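Local structure of Pdx2 protein (Plasmodium falciparum, 2ABW) at residues T56-C61 against T67-L72. The protein hydrolyses glutamine to glutamate and ammonia, acting as the glutaminase subunit of PLP synthase and passing the ammonia to its partner Pdx1 for vitamin B6 biosynthesis. Numbering follows the deposited sequence.
Sequences TVRRCC and TLYNAL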
loop_
_atom_site.group_PDB
_atom_site.type_symbol
_atom_site.label_atom_id
_atom_site.label_comp_id
_atom_site.label_asym_id
_atom_site.label_seq_id
_atom_site.Cartn_x
_atom_site.Cartn_y
_atom_site.Cartn_z
ATOM N N THR A 56 3.790 6.419 13.101
ATOM C CA THR A 56 4.608 5.353 13.682
ATOM C C THR A 56 5.523 4.672 12.676
ATOM O O THR A 56 6.692 4.565 12.945
ATOM C CB THR A 56 3.739 4.250 14.290
ATOM O OG1 THR A 56 2.889 4.846 15.280
ATOM C CG2 THR A 56 4.613 3.194 14.946
ATOM N N VAL A 57 4.988 4.312 11.555
ATOM C CA VAL A 57 5.791 3.681 10.502
ATOM C C VAL A 57 6.872 4.651 10.057
ATOM O O VAL A 57 8.054 4.336 9.968
ATOM C CB VAL A 57 4.943 3.294 9.348
ATOM C CG1 VAL A 57 5.827 2.947 8.156
ATOM C CG2 VAL A 57 3.946 2.151 9.668
ATOM N N ARG A 58 6.526 5.929 9.888
ATOM C CA ARG A 58 7.556 6.883 9.454
ATOM C C ARG A 58 8.691 7.053 10.433
ATOM O O ARG A 58 9.838 7.161 10.082
ATOM C CB ARG A 58 6.912 8.259 9.190
ATOM C CG ARG A 58 7.850 9.326 8.709
ATOM C CD ARG A 58 8.586 8.950 7.396
ATOM N NE ARG A 58 9.559 9.954 6.956
ATOM C CZ ARG A 58 10.823 10.082 7.348
ATOM N NH1 ARG A 58 11.415 9.249 8.208
ATOM N NH2 ARG A 58 11.588 11.016 6.809
ATOM N N ARG A 59 8.373 7.140 11.723
ATOM C CA ARG A 59 9.408 7.228 12.752
ATOM C C ARG A 59 10.313 5.984 12.755
ATOM O O ARG A 59 11.518 6.088 12.953
ATOM C CB ARG A 59 8.669 7.294 14.083
ATOM C CG ARG A 59 9.542 7.360 15.259
ATOM C CD ARG A 59 8.716 7.893 16.440
ATOM N NE ARG A 59 8.406 9.314 16.253
ATOM C CZ ARG A 59 7.298 9.932 16.667
ATOM N NH1 ARG A 59 6.307 9.270 17.277
ATOM N NH2 ARG A 59 7.190 11.243 16.471
ATOM N N CYS A 60 9.720 4.830 12.501
ATOM C CA CYS A 60 10.519 3.585 12.381
ATOM C C CYS A 60 11.593 3.667 11.244
ATOM O O CYS A 60 12.664 3.033 11.330
ATOM C CB CYS A 60 9.612 2.391 12.117
ATOM S SG CYS A 60 8.553 1.910 13.570
ATOM N N CYS A 61 11.284 4.425 10.200
ATOM C CA CYS A 61 12.190 4.602 9.080
ATOM C C CYS A 61 13.193 5.700 9.261
ATOM O O CYS A 61 14.068 5.914 8.438
ATOM C CB CYS A 61 11.389 4.836 7.789
ATOM S SG CYS A 61 10.331 3.544 7.346
ATOM N N THR A 67 18.144 6.592 7.220
ATOM C CA THR A 67 18.799 5.655 6.311
ATOM C C THR A 67 17.728 4.867 5.550
ATOM O O THR A 67 17.770 4.757 4.325
ATOM C CB THR A 67 19.796 4.712 7.040
ATOM O OG1 THR A 67 20.957 5.494 7.425
ATOM C CG2 THR A 67 20.234 3.589 6.165
ATOM N N LEU A 68 16.781 4.313 6.277
ATOM C CA LEU A 68 15.730 3.451 5.568
ATOM C C LEU A 68 14.794 4.320 4.783
ATOM O O LEU A 68 14.376 3.934 3.681
ATOM C CB LEU A 68 14.960 2.575 6.564
ATOM C CG LEU A 68 14.011 1.573 6.047
ATOM C CD1 LEU A 68 14.649 0.596 5.046
ATOM C CD2 LEU A 68 13.295 0.792 7.226
ATOM N N TYR A 69 14.387 5.484 5.291
ATOM C CA TYR A 69 13.534 6.421 4.561
ATOM C C TYR A 69 14.178 6.696 3.184
ATOM O O TYR A 69 13.570 6.570 2.129
ATOM C CB TYR A 69 13.396 7.722 5.298
ATOM C CG TYR A 69 12.651 8.744 4.531
ATOM C CD1 TYR A 69 11.267 8.737 4.408
ATOM C CD2 TYR A 69 13.326 9.722 3.851
ATOM C CE1 TYR A 69 10.557 9.686 3.673
ATOM C CE2 TYR A 69 12.623 10.639 3.028
ATOM C CZ TYR A 69 11.272 10.666 2.983
ATOM O OH TYR A 69 10.581 11.573 2.181
ATOM N N ASN A 70 15.450 7.081 3.210
ATOM C CA ASN A 70 16.128 7.459 1.911
ATOM C C ASN A 70 16.195 6.229 1.003
ATOM O O ASN A 70 15.979 6.363 -0.208
ATOM C CB ASN A 70 17.473 7.955 2.177
ATOM C CG ASN A 70 17.480 9.304 2.924
ATOM O OD1 ASN A 70 16.602 10.063 2.727
ATOM N ND2 ASN A 70 18.517 9.582 3.669
ATOM N N ALA A 71 16.407 5.033 1.558
ATOM C CA ALA A 71 16.446 3.831 0.722
ATOM C C ALA A 71 15.072 3.524 0.123
ATOM O O ALA A 71 14.952 3.077 -1.031
ATOM C CB ALA A 71 17.020 2.621 1.514
ATOM N N LEU A 72 14.022 3.733 0.907
ATOM C CA LEU A 72 12.622 3.548 0.417
ATOM C C LEU A 72 12.301 4.529 -0.719
ATOM O O LEU A 72 11.750 4.154 -1.706
ATOM C CB LEU A 72 11.637 3.603 1.587
ATOM C CG LEU A 72 11.744 2.442 2.548
ATOM C CD1 LEU A 72 10.944 2.700 3.828
ATOM C CD2 LEU A 72 11.185 1.193 1.883
HETATM O O HOH W 1 16.780 3.914 9.155
#
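Arg-58 lays its guanidinium flat over one face of the Tyr-69 ring, a worked example of how a cation-pi stack can tie two consecutive helices together. The planes are only 13° apart, and NH2 of Arg-58 sits over the centre of the Tyr-69 ring, 3.2 Å above its plane. CZ is off-centre, 3.8 Å from the ring centroid. NE of Arg-58 lies beyond the ring edge, 3.3 Å from CD1 of Tyr-69, beside the CD1-CE1 bond. With CG anti to the backbone N, a bend at chi2 (58°) turns the end of the arginine toward the ring. The polar bonds from NH1 to Asp-66 and from NH2 to Lys-109 O would restrain the guanidinium's rotation; Phe-106 adds a second cation-pi contact, and the Tyr-69 hydroxyl bonds to Ser-111 O.

Next to the stack the packing is apolar. SG of Cys-61 rests against two leucines of helix 63-77, 3.7 Å from CD1 of Leu-72 and 4.0 Å from CD2 of Leu-68. Leu-72 also packs on Leu-47 of strand 46-49.

The other side of the joint is looser and wet. Here the carbonyl O of Cys-61 accepts a bent bond from the backbone N of Tyr-69 (3.2 Å, 146° at the hydrogen). A water accepts a bond from N of Leu-68 at 2.9 Å and donates a weak one to Cys-61 O.

In this class I glutaminase, with its Cys-87, His-196, Glu-198 triad, helix 54-60 begins at Ser-54, last of the glutamine-binding residues Gly-52 to Ser-54; the Arg-58 and Ser-54 side chains lie about 6 Å apart. The chemistry implies a buried arginine whose charge is probably stabilised jointly by a carboxylate, a carbonyl and aromatic rings, with a single direct backbone bond beside it.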